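Local coordinates for protein NH(3)-dependent NAD(+) synthetase (Francisella tularensis subsp. holarctica LVS, PDB 3FIU) that belongs to the NAD synthase family of the HUP clan, an alpha/beta fold with a parallel sheet, and holds adenosine monophosphate, pyrophosphate and magnesium, at residues Leu181-Lys185 with Asn186-Lys190; Gln211-Asp214 with Asp215-Gly219. One frame throughout, in Å; residues are numbered along the deposited sequence.

Interaction 1 (181-185 with 186-190) builds the short helix 185-189, and interaction 2 (211-214 with 215-219) nearly all of helix 210-218 and the glycine that ends it. They follow one another along the chain, with centres 23 Å apart and nearest atoms about 12 Å apart, so they do not touch. Interaction 1 is the nearer to the ligands: the side chain of Ile187 is about 7 Å from the bound pyrophosphate and about 9 Å from a magnesium ion, and that of Ile213 is about 10 Å from a sodium ion and about 11 Å from the pyrophosphate. Lys171, which lines the pyrophosphate pocket, donates its backbone N-H to Asp214 OD1, whereas Leu188 packs on Ile40, another pocket residue, in helix 40-51.

Interaction 1. Residues Leu181-Lys185 with Asn186-Lys190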
loop_
_atom_site.group_PDB
_atom_site.type_symbol
_atom_site.label_atom_id
_atom_site.label_comp_id
_atom_site.label_asym_id
_atom_site.label_seq_id
_atom_site.Cartn_x
_atom_site.Cartn_y
_atom_site.Cartn_z
ATOM N N LEU A 181 -2.351 8.783 29.111
ATOM C CA LEU A 181 -3.199 9.618 28.269
ATOM C C LEU A 181 -4.700 9.460 28.561
ATOM O O LEU A 181 -5.554 9.938 27.796
ATOM C CB LEU A 181 -2.917 9.303 26.803
ATOM C CG LEU A 181 -1.483 9.541 26.312
ATOM C CD1 LEU A 181 -1.282 8.856 24.942
ATOM C CD2 LEU A 181 -1.168 11.024 26.279
ATOM N N ASP A 182 -5.001 8.767 29.655
ATOM C CA ASP A 182 -6.370 8.581 30.139
ATOM C C ASP A 182 -7.297 7.927 29.123
ATOM O O ASP A 182 -8.464 8.302 29.000
ATOM C CB ASP A 182 -6.949 9.915 30.658
ATOM C CG ASP A 182 -6.039 10.575 31.705
ATOM O OD1 ASP A 182 -5.572 9.881 32.630
ATOM O OD2 ASP A 182 -5.787 11.782 31.589
ATOM N N VAL A 183 -6.769 6.942 28.396
ATOM C CA VAL A 183 -7.554 6.204 27.435
ATOM C C VAL A 183 -8.590 5.414 28.247
ATOM O O VAL A 183 -8.251 4.910 29.306
ATOM C CB VAL A 183 -6.602 5.275 26.594
ATOM C CG1 VAL A 183 -7.329 4.142 25.930
ATOM C CG2 VAL A 183 -5.799 6.098 25.555
ATOM N N PRO A 184 -9.862 5.342 27.790
ATOM C CA PRO A 184 -10.868 4.595 28.559
ATOM C C PRO A 184 -10.460 3.196 29.011
ATOM O O PRO A 184 -9.864 2.391 28.260
ATOM C CB PRO A 184 -12.047 4.524 27.605
ATOM C CG PRO A 184 -11.951 5.821 26.902
ATOM C CD PRO A 184 -10.477 5.954 26.596
ATOM N N LYS A 185 -10.815 2.923 30.260
ATOM C CA LYS A 185 -10.492 1.664 30.923
ATOM C C LYS A 185 -10.725 0.391 30.108
ATOM O O LYS A 185 -9.873 -0.502 30.135
ATOM C CB LYS A 185 -11.259 1.592 32.247
ATOM C CG LYS A 185 -11.043 0.314 33.021
ATOM C CD LYS A 185 -11.748 0.376 34.381
ATOM C CE LYS A 185 -11.672 -0.966 35.128
ATOM N NZ LYS A 185 -10.243 -1.370 35.376
ATOM N N ASN A 186 -11.876 0.258 29.428
ATOM C CA ASN A 186 -12.103 -0.967 28.640
ATOM C C ASN A 186 -11.087 -1.200 27.531
ATOM O O ASN A 186 -10.768 -2.354 27.209
ATOM C CB ASN A 186 -13.504 -1.067 28.044
ATOM C CG ASN A 186 -13.854 -2.491 27.692
ATOM O OD1 ASN A 186 -13.812 -3.367 28.549
ATOM N ND2 ASN A 186 -14.133 -2.749 26.433
ATOM N N ILE A 187 -10.573 -0.109 26.971
ATOM C CA ILE A 187 -9.528 -0.197 25.931
ATOM C C ILE A 187 -8.214 -0.650 26.572
ATOM O O ILE A 187 -7.523 -1.522 26.031
ATOM C CB ILE A 187 -9.376 1.140 25.218
ATOM C CG1 ILE A 187 -10.705 1.462 24.479
ATOM C CG2 ILE A 187 -8.164 1.134 24.230
ATOM C CD1 ILE A 187 -10.718 2.868 23.851
ATOM N N LEU A 188 -7.890 -0.074 27.735
ATOM C CA LEU A 188 -6.722 -0.513 28.519
ATOM C C LEU A 188 -6.773 -2.004 28.854
ATOM O O LEU A 188 -5.760 -2.676 28.827
ATOM C CB LEU A 188 -6.581 0.308 29.820
ATOM C CG LEU A 188 -6.248 1.817 29.699
ATOM C CD1 LEU A 188 -6.140 2.484 31.071
ATOM C CD2 LEU A 188 -4.970 2.068 28.877
ATOM N N ASP A 189 -7.960 -2.499 29.192
ATOM C CA ASP A 189 -8.097 -3.834 29.779
ATOM C C ASP A 189 -8.374 -4.949 28.788
ATOM O O ASP A 189 -8.196 -6.127 29.137
ATOM C CB ASP A 189 -9.210 -3.842 30.845
ATOM C CG ASP A 189 -8.870 -2.995 32.056
ATOM O OD1 ASP A 189 -7.731 -2.492 32.160
ATOM O OD2 ASP A 189 -9.761 -2.802 32.910
ATOM N N LYS A 190 -8.839 -4.603 27.586
ATOM C CA LYS A 190 -9.284 -5.617 26.626
ATOM C C LYS A 190 -8.100 -6.349 26.010
ATOM O O LYS A 190 -6.987 -5.840 26.009
ATOM C CB LYS A 190 -10.215 -5.052 25.541
ATOM C CG LYS A 190 -9.570 -4.161 24.499
ATOM C CD LYS A 190 -10.541 -3.854 23.277
ATOM C CE LYS A 190 -11.778 -3.056 23.687
ATOM N NZ LYS A 190 -12.427 -2.309 22.549
#
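A Schellman motif ending helix 171-180 at Asp182 leads directly into the N-terminus of helix 185-189, where Pro184, at the N-cap position, meets Ile187 and Leu188. Pro184 O accepts from Leu188 N at 3.2 Å, nearly straight at 164° and in the carbonyl plane, and weakly from Ile187 N at 2.9 Å. Proline suits the N-cap: no preceding helical carbonyl awaits the N-H it lacks, and its ring restrains phi. Its CD lies alongside Ile187 CD1, 4.1 Å away. The side chains of Val183 and Ile187 cross at about a right angle, where chi1 of 160° swings Val183 CG1 away from the backbone N to 3.6 Å from Ile187 CG2. These apolar side chains pack the turn against helices 40-51 and 68-81, Val183 on Ala43 and Pro184 on Leu77. On the exposed side, Lys185 runs out extended and bends only at its last torsion (chi4 60°), bringing NZ to 2.9 Å from Asp189 OD2, on the syn lone pair. This i to i+4 salt bridge spans the same turn as the bond from Asp189 N to Lys185 O, so a salt bridge and a backbone bond together close a very short helix.

Interaction 2. Residues Gln211-Asp214 with Asp215-Gly219; sequences QEID and DFLDG
Along helix 210-218, Gln211 and Asp215 are joined twice in an i to i+4 pair, by backbone and by side chains. Asp215 N gives its hydrogen to Gln211 O at 2.8 Å, and Gln211 NE2 reaches Asp215 OD2 at 3.0 Å. The bend at chi2 (52°) curls the glutamine amide back toward the carboxylate. OD2 lies close to the amide plane, yet the donor arrives from above the carboxylate plane, the amide and carboxylate planes being 56° apart. Glutamine fits here because its amide supplies an N-H to the acidic group one turn on. The next carbonyls are also taken: Phe216 N bonds Glu212 O at 3.0 Å, Leu217 N bonds Ile213 O at 2.9 Å, and Asp218 N bonds Asp214 O at 3.0 Å. The buried Asp214 carboxylate is satisfied outside the helix, OD1 by Lys171 N and OD2 by Ser172 N, and these two bonds tie helix 210-218 to the start of helix 171-180. Glu212 OE1 accepts from Thr209 N, and Asp218 OD2 forms a salt bridge with Lys170 NZ. Apolar Ile213 and Leu217 face helix 145-150, touching Met150 and Tyr149. Gly219, whose positive phi a residue without a side chain adopts easily, ends the helix in a Schellman motif, with its N 2.9 Å from Phe216 O.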
loop_
_atom_site.group_PDB
_atom_site.type_symbol
_atom_site.label_atom_id
_atom_site.label_comp_id
_atom_site.label_asym_id
_atom_site.label_seq_id
_atom_site.Cartn_x
_atom_site.Cartn_y
_atom_site.Cartn_z
ATOM N N GLN A 211 4.239 -10.107 26.294
ATOM C CA GLN A 211 5.332 -9.959 27.263
ATOM C C GLN A 211 6.583 -10.681 26.756
ATOM O O GLN A 211 7.697 -10.147 26.856
ATOM C CB GLN A 211 4.952 -10.450 28.664
ATOM C CG GLN A 211 5.933 -9.932 29.750
ATOM C CD GLN A 211 6.128 -8.411 29.692
ATOM O OE1 GLN A 211 5.160 -7.644 29.765
ATOM N NE2 GLN A 211 7.382 -7.971 29.540
ATOM N N GLU A 212 6.373 -11.867 26.188
ATOM C CA GLU A 212 7.445 -12.639 25.546
ATOM C C GLU A 212 8.054 -11.898 24.370
ATOM O O GLU A 212 9.276 -11.779 24.291
ATOM C CB GLU A 212 6.962 -14.035 25.147
ATOM C CG GLU A 212 6.853 -14.967 26.342
ATOM C CD GLU A 212 6.046 -16.223 26.073
ATOM O OE1 GLU A 212 5.005 -16.162 25.388
ATOM O OE2 GLU A 212 6.459 -17.294 26.565
ATOM N N ILE A 213 7.220 -11.368 23.466
ATOM C CA ILE A 213 7.782 -10.604 22.350
ATOM C C ILE A 213 8.555 -9.386 22.865
ATOM O O ILE A 213 9.654 -9.103 22.385
ATOM C CB ILE A 213 6.710 -10.193 21.269
ATOM C CG1 ILE A 213 5.926 -11.417 20.747
ATOM C CG2 ILE A 213 7.364 -9.403 20.117
ATOM C CD1 ILE A 213 4.590 -11.039 20.097
ATOM N N ASP A 214 8.005 -8.681 23.861
ATOM C CA ASP A 214 8.635 -7.473 24.371
ATOM C C ASP A 214 10.006 -7.837 24.994
ATOM O O ASP A 214 11.001 -7.142 24.781
ATOM C CB ASP A 214 7.805 -6.815 25.482
ATOM C CG ASP A 214 6.616 -5.983 24.960
ATOM O OD1 ASP A 214 6.461 -5.807 23.727
ATOM O OD2 ASP A 214 5.858 -5.466 25.824
ATOM N N ASP A 215 10.014 -8.873 25.824
ATOM C CA ASP A 215 11.281 -9.339 26.436
ATOM C C ASP A 215 12.321 -9.668 25.327
ATOM O O ASP A 215 13.473 -9.229 25.396
ATOM C CB ASP A 215 11.003 -10.558 27.290
ATOM C CG ASP A 215 10.307 -10.214 28.606
ATOM O OD1 ASP A 215 9.928 -11.163 29.320
ATOM O OD2 ASP A 215 10.138 -9.021 28.915
ATOM N N PHE A 216 11.898 -10.396 24.297
ATOM C CA PHE A 216 12.810 -10.682 23.181
ATOM C C PHE A 216 13.379 -9.388 22.586
ATOM O O PHE A 216 14.590 -9.231 22.468
ATOM C CB PHE A 216 12.131 -11.560 22.129
ATOM C CG PHE A 216 12.956 -11.749 20.880
ATOM C CD1 PHE A 216 14.011 -12.669 20.859
ATOM C CD2 PHE A 216 12.686 -11.009 19.736
ATOM C CE1 PHE A 216 14.780 -12.852 19.704
ATOM C CE2 PHE A 216 13.434 -11.192 18.579
ATOM C CZ PHE A 216 14.492 -12.112 18.570
ATOM N N LEU A 217 12.520 -8.415 22.281
ATOM C CA LEU A 217 12.994 -7.176 21.696
ATOM C C LEU A 217 13.990 -6.478 22.615
ATOM O O LEU A 217 14.880 -5.776 22.151
ATOM C CB LEU A 217 11.816 -6.239 21.331
ATOM C CG LEU A 217 10.838 -6.733 20.239
ATOM C CD1 LEU A 217 9.621 -5.785 20.122
ATOM C CD2 LEU A 217 11.513 -6.938 18.880
ATOM N N ASP A 218 13.833 -6.673 23.924
ATOM C CA ASP A 218 14.702 -6.031 24.914
ATOM C C ASP A 218 16.024 -6.816 25.120
ATOM O O ASP A 218 16.918 -6.357 25.848
ATOM C CB ASP A 218 13.966 -5.968 26.257
ATOM C CG ASP A 218 13.238 -4.655 26.483
ATOM O OD1 ASP A 218 13.485 -3.664 25.754
ATOM O OD2 ASP A 218 12.412 -4.624 27.423
ATOM N N GLY A 219 16.144 -7.998 24.519
ATOM C CA GLY A 219 17.317 -8.841 24.791
ATOM C C GLY A 219 17.236 -9.494 26.161
ATOM O O GLY A 219 18.231 -9.556 26.901
#